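Local coordinates for DUF1881 domain-containing protein (Neurospora crassa, PDB 5Z6D) that is of unknown function but joins a betagamma-crystallin domain to an Ig-like domain, and its calcium site is made inoperative by contacts between the two domains, at residues 30-35 with 80-85; 51-56 with 64-69. The protein carries 1 engineered substitution. One frame throughout, in Å; residues are numbered along the deposited sequence.

Both interactions belong to one four-stranded antiparallel sheet of the betagamma-crystallin domain, in the order 30-32, 82-87, 50-55, 64-67. Interaction 1 pairs the first two of these strands and interaction 2 the last two; their centres are about 10 Å apart. Along the chain interaction 2 is nested in the loop that interaction 1 closes. The inner strands 82-87 and 50-55 join them: Arg-82 O probably accepts from Trp-55 N (2.8 Å), and Arg-84 N probably donates to Ile-53 O (2.8 Å). Ser-81 of interaction 1 and Gln-56 of interaction 2 are hydrogen-bonded to each other, so two ligands of the calcium site, one from each contact, are neighbours; no calcium is bound in this chain.

Interaction 1. Residues 30-35 with 80-85; sequences DVSVPG and LSRFRV
Asp-30 turns CG anti to its own N (chi1 -174°) while Arg-82 runs straight from CG to NE, which brings carboxylate and guanidinium together; Arg-84 reaches the same carboxylate through a bend at chi3 (-58°). Arg-82 binds side-on: NE meets the syn lone pair of Asp-30 OD1 at 2.8 Å, and NH2 approaches OD2 from above the carboxylate plane at 3.0 Å. Arg-84 directs NE and NH2 to Asp-30 OD2, each at 3.1 Å, so this oxygen accepts three N-H groups. Replacing Asp-30 by an alanine would probably leave the two arginines side by side without the negative charge that now joins them. On the opposite face Val-31 CB lies over one face of the Phe-83 ring, offset toward CZ, in a CH-pi contact. Paired backbone bonds link Val-31 and Phe-83; another, Val-33 N to Ser-81 O (3.0 Å), continues past the last bridge, beside the classic beta bulge where Ser-81 and Arg-82 both face Trp-55. Ser-81 OG bonds to His-57 and Gln-56. Strand 30-32 forms one edge of the sheet, strand 82-87 separates it from 50-55, and the Phe-83 ring packs against Phe-12 of strand 9-13 and meets Tyr-25 of strand 23-26 edge-to-face.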
ATOM      1  N   ASP A  30      -6.260  11.792  -7.842  1.00 15.24           N
ATOM      2  CA  ASP A  30      -6.196  10.348  -7.912  1.00 15.95           C
ATOM      3  C   ASP A  30      -6.437   9.992  -9.365  1.00 20.67           C
ATOM      4  O   ASP A  30      -7.481  10.331  -9.926  1.00 21.99           O
ATOM      5  CB  ASP A  30      -7.246   9.738  -6.988  1.00 19.94           C
ATOM      6  CG  ASP A  30      -7.149   8.230  -6.879  1.00 26.26           C
ATOM      7  OD1 ASP A  30      -7.098   7.544  -7.918  1.00 21.31           O
ATOM      8  OD2 ASP A  30      -7.138   7.727  -5.733  1.00 36.28           O
ATOM      9  N   VAL A  31      -5.464   9.331  -9.978  1.00 16.43           N
ATOM     10  CA  VAL A  31      -5.454   9.121 -11.413  1.00 17.96           C
ATOM     11  C   VAL A  31      -5.278   7.648 -11.774  1.00 22.60           C
ATOM     12  O   VAL A  31      -4.327   6.994 -11.331  1.00 21.29           O
ATOM     13  CB  VAL A  31      -4.328   9.924 -12.081  1.00 17.31           C
ATOM     14  CG1 VAL A  31      -4.270   9.611 -13.566  1.00 20.14           C
ATOM     15  CG2 VAL A  31      -4.514  11.418 -11.824  1.00 18.48           C
ATOM     16  N   SER A  32      -6.191   7.141 -12.586  1.00 18.44           N
ATOM     17  CA  SER A  32      -6.117   5.782 -13.098  1.00 17.60           C
ATOM     18  C   SER A  32      -6.000   5.797 -14.613  1.00 24.41           C
ATOM     19  O   SER A  32      -6.702   6.554 -15.294  1.00 25.92           O
ATOM     20  CB  SER A  32      -7.354   4.981 -12.670  1.00 22.86           C
ATOM     21  OG  SER A  32      -7.360   4.736 -11.279  1.00 25.34           O
ATOM     22  N   VAL A  33      -5.112   4.960 -15.134  1.00 22.32           N
ATOM     23  CA  VAL A  33      -4.841   4.897 -16.562  1.00 23.11           C
ATOM     24  C   VAL A  33      -5.216   3.514 -17.077  1.00 27.84           C
ATOM     25  O   VAL A  33      -5.250   2.550 -16.300  1.00 25.16           O
ATOM     26  CB  VAL A  33      -3.363   5.217 -16.854  1.00 30.01           C
ATOM     27  CG1 VAL A  33      -3.016   6.572 -16.269  1.00 29.10           C
ATOM     28  CG2 VAL A  33      -2.457   4.137 -16.282  1.00 30.99           C
ATOM     29  N   PRO A  34      -5.530   3.409 -18.382  1.00 34.95           N
ATOM     30  CA  PRO A  34      -6.009   2.147 -18.960  1.00 35.18           C
ATOM     31  C   PRO A  34      -4.971   1.020 -18.940  1.00 36.94           C
ATOM     32  O   PRO A  34      -5.331  -0.139 -18.728  1.00 40.99           O
ATOM     33  CB  PRO A  34      -6.357   2.532 -20.403  1.00 39.69           C
ATOM     34  CG  PRO A  34      -6.537   4.010 -20.379  1.00 40.86           C
ATOM     35  CD  PRO A  34      -5.581   4.515 -19.356  1.00 36.59           C
ATOM     36  N   GLY A  35      -3.704   1.349 -19.160  1.00 30.38           N
ATOM     37  CA  GLY A  35      -2.665   0.331 -19.218  1.00 30.17           C
ATOM     38  C   GLY A  35      -1.749   0.367 -18.014  1.00 33.80           C
ATOM     39  O   GLY A  35      -2.094  -0.119 -16.937  1.00 34.94           O
ATOM     40  N   LEU A  80       2.298  -0.617 -12.720  1.00 28.92           N
ATOM     41  CA  LEU A  80       1.450   0.229 -11.861  1.00 21.39           C
ATOM     42  C   LEU A  80       0.547   1.106 -12.718  1.00 23.22           C
ATOM     43  O   LEU A  80       0.973   1.630 -13.747  1.00 24.52           O
ATOM     44  CB  LEU A  80       2.300   1.090 -10.921  1.00 21.85           C
ATOM     45  CG  LEU A  80       3.304   0.342 -10.038  1.00 24.03           C
ATOM     46  CD1 LEU A  80       3.834   1.261  -8.954  1.00 24.59           C
ATOM     47  CD2 LEU A  80       2.697  -0.916  -9.423  1.00 24.92           C
ATOM     48  N   SER A  81      -0.712   1.236 -12.318  1.00 22.84           N
ATOM     49  CA  SER A  81      -1.703   1.827 -13.206  1.00 24.14           C
ATOM     50  C   SER A  81      -2.532   2.902 -12.532  1.00 22.58           C
ATOM     51  O   SER A  81      -3.423   3.475 -13.148  1.00 23.17           O
ATOM     52  CB  SER A  81      -2.623   0.741 -13.738  1.00 28.16           C
ATOM     53  OG  SER A  81      -3.206   0.047 -12.653  1.00 28.31           O
ATOM     54  N   ARG A  82      -2.234   3.199 -11.272  1.00 17.69           N
ATOM     55  CA  ARG A  82      -2.985   4.226 -10.568  1.00 19.48           C
ATOM     56  C   ARG A  82      -2.040   4.985  -9.658  1.00 19.62           C
ATOM     57  O   ARG A  82      -1.055   4.420  -9.205  1.00 18.91           O
ATOM     58  CB  ARG A  82      -4.124   3.593  -9.765  1.00 19.72           C
ATOM     59  CG  ARG A  82      -4.951   4.553  -8.924  1.00 22.89           C
ATOM     60  CD  ARG A  82      -6.164   3.828  -8.344  1.00 24.07           C
ATOM     61  NE  ARG A  82      -7.012   4.726  -7.567  1.00 24.65           N
ATOM     62  CZ  ARG A  82      -8.011   4.317  -6.794  1.00 26.11           C
ATOM     63  NH1 ARG A  82      -8.276   3.022  -6.691  1.00 29.90           N
ATOM     64  NH2 ARG A  82      -8.731   5.202  -6.116  1.00 31.42           N
ATOM     65  N   PHE A  83      -2.299   6.268  -9.427  1.00 15.29           N
ATOM     66  CA  PHE A  83      -1.517   6.983  -8.426  1.00 14.81           C
ATOM     67  C   PHE A  83      -2.332   8.052  -7.735  1.00 20.42           C
ATOM     68  O   PHE A  83      -3.344   8.503  -8.253  1.00 18.48           O
ATOM     69  CB  PHE A  83      -0.238   7.598  -9.029  1.00 17.62           C
ATOM     70  CG  PHE A  83      -0.472   8.714 -10.035  1.00 16.46           C
ATOM     71  CD1 PHE A  83      -0.638  10.034  -9.621  1.00 15.20           C
ATOM     72  CD2 PHE A  83      -0.469   8.447 -11.403  1.00 19.44           C
ATOM     73  CE1 PHE A  83      -0.823  11.065 -10.541  1.00 17.38           C
ATOM     74  CE2 PHE A  83      -0.643   9.478 -12.337  1.00 19.04           C
ATOM     75  CZ  PHE A  83      -0.822  10.781 -11.905  1.00 17.40           C
ATOM     76  N   ARG A  84      -1.883   8.441  -6.552  1.00 14.34           N
ATOM     77  CA  ARG A  84      -2.493   9.539  -5.828  1.00 13.63           C
ATOM     78  C   ARG A  84      -1.376  10.481  -5.431  1.00 17.93           C
ATOM     79  O   ARG A  84      -0.311  10.053  -4.971  1.00 17.27           O
ATOM     80  CB  ARG A  84      -3.273   9.057  -4.594  1.00 16.62           C
ATOM     81  CG  ARG A  84      -4.026  10.183  -3.898  1.00 21.09           C
ATOM     82  CD  ARG A  84      -4.879   9.680  -2.727  1.00 23.87           C
ATOM     83  NE  ARG A  84      -5.855   8.670  -3.127  1.00 25.63           N
ATOM     84  CZ  ARG A  84      -6.674   8.062  -2.272  1.00 31.30           C
ATOM     85  NH1 ARG A  84      -6.611   8.362  -0.980  1.00 27.33           N
ATOM     86  NH2 ARG A  84      -7.541   7.151  -2.700  1.00 34.45           N
ATOM     87  N   VAL A  85      -1.597  11.766  -5.660  1.00 15.99           N
ATOM     88  CA  VAL A  85      -0.678  12.782  -5.193  1.00 16.06           C
ATOM     89  C   VAL A  85      -1.141  13.230  -3.815  1.00 19.11           C
ATOM     90  O   VAL A  85      -2.287  13.692  -3.652  1.00 19.99           O
ATOM     91  CB  VAL A  85      -0.610  13.994  -6.141  1.00 15.32           C
ATOM     92  CG1 VAL A  85       0.477  14.953  -5.676  1.00 18.03           C
ATOM     93  CG2 VAL A  85      -0.395  13.540  -7.599  1.00 18.54           C
TER

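Interaction 2. Residues 51-56 with 64-69; sequences KVIAWQ and YREWTT
Val-52 and Ala-54 meet the six-membered ring of Trp-67 on one face of the strand pair. Val-52 CG1 comes obliquely to Trp-67 CE3 at 3.6 Å, and the methyl of Ala-54 reaches CH2 of the same indole at 3.7 Å, so one ring spans Val-52 and Ala-54, alternate residues whose side chains share this face. In Trp-67, CG anti to the carbonyl carbon (chi1 -58°) together with chi2 -48° turns the six-membered ring across to both. Glu-66, on the face of Ile-53 and Tyr-64, meets the extended Lys-51 obliquely, and a salt bridge joins Lys-51 NZ to Glu-66 OE2 at 3.2 Å. The ammonium donates its hydrogen bond to Thr-90 O, outside the pair, and Glu-66 adds charge pairing. Farther along the Glu-66 face Trp-55 CB and Tyr-64 CB touch at 3.8 Å, and from there the two rings lead away from the contact. The strands form a beta hairpin of the betagamma-crystallin domain, with reciprocal backbone bonds at Val-52 with Trp-67 and at Ala-54 with Arg-65; Ala-54 N to Arg-65 O measures 2.9 Å and is almost straight (175°). Around this shell, Ile-74 and Ile-77 pack on Trp-67, while Ile-53, Trp-55 and Tyr-64 rest on Leu-132 of strand 131-136, probably part of the Ig-like domain. Trp-55 NE1 is held by Val-117 O. Beyond the paired strands Gln-56 receives Tyr-58 N at OE1 and makes a weak bond from NE2 to Gly-79 O.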
ATOM      1  N   LYS A  51       4.107  14.086  -2.573  1.00 17.65           N
ATOM      2  CA  LYS A  51       4.572  12.720  -2.595  1.00 18.78           C
ATOM      3  C   LYS A  51       3.609  11.959  -3.499  1.00 17.99           C
ATOM      4  O   LYS A  51       2.433  12.314  -3.577  1.00 17.96           O
ATOM      5  CB  LYS A  51       4.605  12.172  -1.175  1.00 30.07           C
ATOM      6  CG  LYS A  51       4.609  10.692  -0.995  1.00 26.84           C
ATOM      7  CD  LYS A  51       4.495  10.447   0.499  1.00 25.50           C
ATOM      8  CE  LYS A  51       4.558   9.007   0.861  1.00 33.58           C
ATOM      9  NZ  LYS A  51       4.694   8.917   2.331  1.00 34.19           N
ATOM     10  N   VAL A  52       4.097  10.958  -4.229  1.00 17.27           N
ATOM     11  CA  VAL A  52       3.206  10.142  -5.050  1.00 16.81           C
ATOM     12  C   VAL A  52       3.142   8.734  -4.502  1.00 18.85           C
ATOM     13  O   VAL A  52       4.178   8.117  -4.231  1.00 17.78           O
ATOM     14  CB  VAL A  52       3.655  10.052  -6.515  1.00 15.58           C
ATOM     15  CG1 VAL A  52       2.636   9.256  -7.336  1.00 18.87           C
ATOM     16  CG2 VAL A  52       3.855  11.430  -7.120  1.00 21.36           C
ATOM     17  N   ILE A  53       1.927   8.230  -4.328  1.00 14.09           N
ATOM     18  CA  ILE A  53       1.747   6.811  -4.056  1.00 15.77           C
ATOM     19  C   ILE A  53       1.148   6.174  -5.296  1.00 14.41           C
ATOM     20  O   ILE A  53       0.070   6.561  -5.720  1.00 15.45           O
ATOM     21  CB  ILE A  53       0.849   6.574  -2.831  1.00 15.45           C
ATOM     22  CG1 ILE A  53       1.470   7.215  -1.584  1.00 15.13           C
ATOM     23  CG2 ILE A  53       0.615   5.070  -2.631  1.00 17.00           C
ATOM     24  CD1 ILE A  53       0.515   7.277  -0.393  1.00 20.91           C
ATOM     25  N   ALA A  54       1.854   5.210  -5.887  1.00 15.32           N
ATOM     26  CA  ALA A  54       1.413   4.560  -7.131  1.00 14.45           C
ATOM     27  C   ALA A  54       1.179   3.069  -6.899  1.00 16.62           C
ATOM     28  O   ALA A  54       1.959   2.430  -6.211  1.00 16.37           O
ATOM     29  CB  ALA A  54       2.455   4.778  -8.251  1.00 19.20           C
ATOM     30  N   TRP A  55       0.105   2.512  -7.461  1.00 15.86           N
ATOM     31  CA  TRP A  55      -0.173   1.110  -7.237  1.00 17.11           C
ATOM     32  C   TRP A  55      -0.937   0.490  -8.394  1.00 18.57           C
ATOM     33  O   TRP A  55      -1.133   1.109  -9.450  1.00 20.30           O
ATOM     34  CB  TRP A  55      -0.906   0.904  -5.894  1.00 15.23           C
ATOM     35  CG  TRP A  55      -2.345   1.392  -5.731  1.00 13.34           C
ATOM     36  CD1 TRP A  55      -3.468   0.613  -5.728  1.00 18.08           C
ATOM     37  CD2 TRP A  55      -2.781   2.741  -5.464  1.00 15.78           C
ATOM     38  NE1 TRP A  55      -4.583   1.398  -5.491  1.00 19.83           N
ATOM     39  CE2 TRP A  55      -4.194   2.695  -5.338  1.00 17.81           C
ATOM     40  CE3 TRP A  55      -2.129   3.970  -5.329  1.00 19.47           C
ATOM     41  CZ2 TRP A  55      -4.961   3.849  -5.082  1.00 18.54           C
ATOM     42  CZ3 TRP A  55      -2.890   5.112  -5.076  1.00 19.92           C
ATOM     43  CH2 TRP A  55      -4.292   5.040  -4.952  1.00 20.90           C
ATOM     44  N   GLN A  56      -1.322  -0.762  -8.191  1.00 25.59           N
ATOM     45  CA  GLN A  56      -1.904  -1.576  -9.240  1.00 23.40           C
ATOM     46  C   GLN A  56      -3.403  -1.748  -9.005  1.00 24.99           C
ATOM     47  O   GLN A  56      -3.811  -2.420  -8.069  1.00 31.74           O
ATOM     48  CB  GLN A  56      -1.198  -2.930  -9.280  1.00 30.19           C
ATOM     49  CG  GLN A  56      -1.663  -3.809 -10.399  1.00 35.99           C
ATOM     50  CD  GLN A  56      -1.621  -3.091 -11.718  1.00 36.93           C
ATOM     51  OE1 GLN A  56      -2.660  -2.737 -12.279  1.00 34.81           O
ATOM     52  NE2 GLN A  56      -0.415  -2.850 -12.219  1.00 34.92           N
ATOM     53  N   TYR A  64       3.066  -1.689  -4.964  1.00 16.28           N
ATOM     54  CA  TYR A  64       3.061  -0.241  -5.028  1.00 15.20           C
ATOM     55  C   TYR A  64       4.467   0.330  -4.979  1.00 19.40           C
ATOM     56  O   TYR A  64       5.428  -0.375  -4.651  1.00 19.82           O
ATOM     57  CB  TYR A  64       2.228   0.358  -3.881  1.00 16.61           C
ATOM     58  CG  TYR A  64       2.924   0.338  -2.528  1.00 17.11           C
ATOM     59  CD1 TYR A  64       3.477   1.495  -1.996  1.00 19.57           C
ATOM     60  CD2 TYR A  64       3.029  -0.840  -1.793  1.00 17.55           C
ATOM     61  CE1 TYR A  64       4.126   1.483  -0.769  1.00 20.38           C
ATOM     62  CE2 TYR A  64       3.669  -0.861  -0.564  1.00 19.61           C
ATOM     63  CZ  TYR A  64       4.210   0.308  -0.057  1.00 22.96           C
ATOM     64  OH  TYR A  64       4.844   0.307   1.166  1.00 27.69           O
ATOM     65  N   ARG A  65       4.571   1.608  -5.323  1.00 15.60           N
ATOM     66  CA  ARG A  65       5.793   2.375  -5.136  1.00 16.77           C
ATOM     67  C   ARG A  65       5.439   3.720  -4.542  1.00 15.75           C
ATOM     68  O   ARG A  65       4.333   4.215  -4.761  1.00 16.58           O
ATOM     69  CB  ARG A  65       6.523   2.573  -6.456  1.00 19.22           C
ATOM     70  CG  ARG A  65       7.035   1.294  -7.074  1.00 21.44           C
ATOM     71  CD  ARG A  65       8.227   0.728  -6.328  1.00 23.81           C
ATOM     72  NE  ARG A  65       8.693  -0.500  -6.969  1.00 26.18           N
ATOM     73  CZ  ARG A  65       9.640  -0.551  -7.903  1.00 28.33           C
ATOM     74  NH1 ARG A  65      10.250   0.561  -8.314  1.00 28.87           N
ATOM     75  NH2 ARG A  65       9.988  -1.720  -8.425  1.00 33.07           N
ATOM     76  N   GLU A  66       6.362   4.291  -3.776  1.00 18.83           N
ATOM     77  CA  GLU A  66       6.241   5.669  -3.312  1.00 20.76           C
ATOM     78  C   GLU A  66       7.341   6.496  -3.942  1.00 17.64           C
ATOM     79  O   GLU A  66       8.508   6.111  -3.880  1.00 21.05           O
ATOM     80  CB  GLU A  66       6.352   5.779  -1.788  1.00 27.01           C
ATOM     81  CG  GLU A  66       5.171   5.272  -0.988  1.00 34.89           C
ATOM     82  CD  GLU A  66       5.436   5.354   0.513  1.00 43.42           C
ATOM     83  OE1 GLU A  66       6.504   4.884   0.955  1.00 54.99           O
ATOM     84  OE2 GLU A  66       4.591   5.900   1.250  1.00 47.43           O
ATOM     85  N   TRP A  67       6.983   7.626  -4.542  1.00 16.71           N
ATOM     86  CA  TRP A  67       7.999   8.553  -5.041  1.00 19.02           C
ATOM     87  C   TRP A  67       7.957   9.796  -4.175  1.00 17.83           C
ATOM     88  O   TRP A  67       7.002  10.574  -4.254  1.00 19.36           O
ATOM     89  CB  TRP A  67       7.769   8.880  -6.518  1.00 23.32           C
ATOM     90  CG  TRP A  67       7.779   7.633  -7.356  1.00 20.36           C
ATOM     91  CD1 TRP A  67       8.710   6.646  -7.320  1.00 21.43           C
ATOM     92  CD2 TRP A  67       6.815   7.245  -8.342  1.00 18.47           C
ATOM     93  NE1 TRP A  67       8.389   5.651  -8.206  1.00 23.12           N
ATOM     94  CE2 TRP A  67       7.229   5.990  -8.850  1.00 19.80           C
ATOM     95  CE3 TRP A  67       5.630   7.813  -8.828  1.00 19.27           C
ATOM     96  CZ2 TRP A  67       6.502   5.298  -9.822  1.00 21.25           C
ATOM     97  CZ3 TRP A  67       4.904   7.117  -9.796  1.00 19.11           C
ATOM     98  CH2 TRP A  67       5.352   5.880 -10.284  1.00 20.17           C
ATOM     99  N   THR A  68       8.966   9.942  -3.314  1.00 20.49           N
ATOM    100  CA  THR A  68       8.997  11.012  -2.324  1.00 23.88           C
ATOM    101  C   THR A  68       9.898  12.143  -2.795  1.00 24.94           C
ATOM    102  O   THR A  68       9.841  13.257  -2.279  1.00 25.77           O
ATOM    103  CB  THR A  68       9.478  10.504  -0.942  1.00 26.08           C
ATOM    104  OG1 THR A  68      10.830  10.022  -1.029  1.00 29.13           O
ATOM    105  CG2 THR A  68       8.587   9.391  -0.441  1.00 34.33           C
ATOM    106  N   THR A  69      10.750  11.845  -3.772  1.00 23.93           N
ATOM    107  CA  THR A  69      11.605  12.854  -4.382  1.00 22.22           C
ATOM    108  C   THR A  69      11.630  12.625  -5.886  1.00 23.43           C
ATOM    109  O   THR A  69      11.211  11.567  -6.371  1.00 23.00           O
ATOM    110  CB  THR A  69      13.065  12.834  -3.835  1.00 28.86           C
ATOM    111  OG1 THR A  69      13.720  11.612  -4.213  1.00 30.76           O
ATOM    112  CG2 THR A  69      13.091  12.962  -2.316  1.00 30.94           C
TER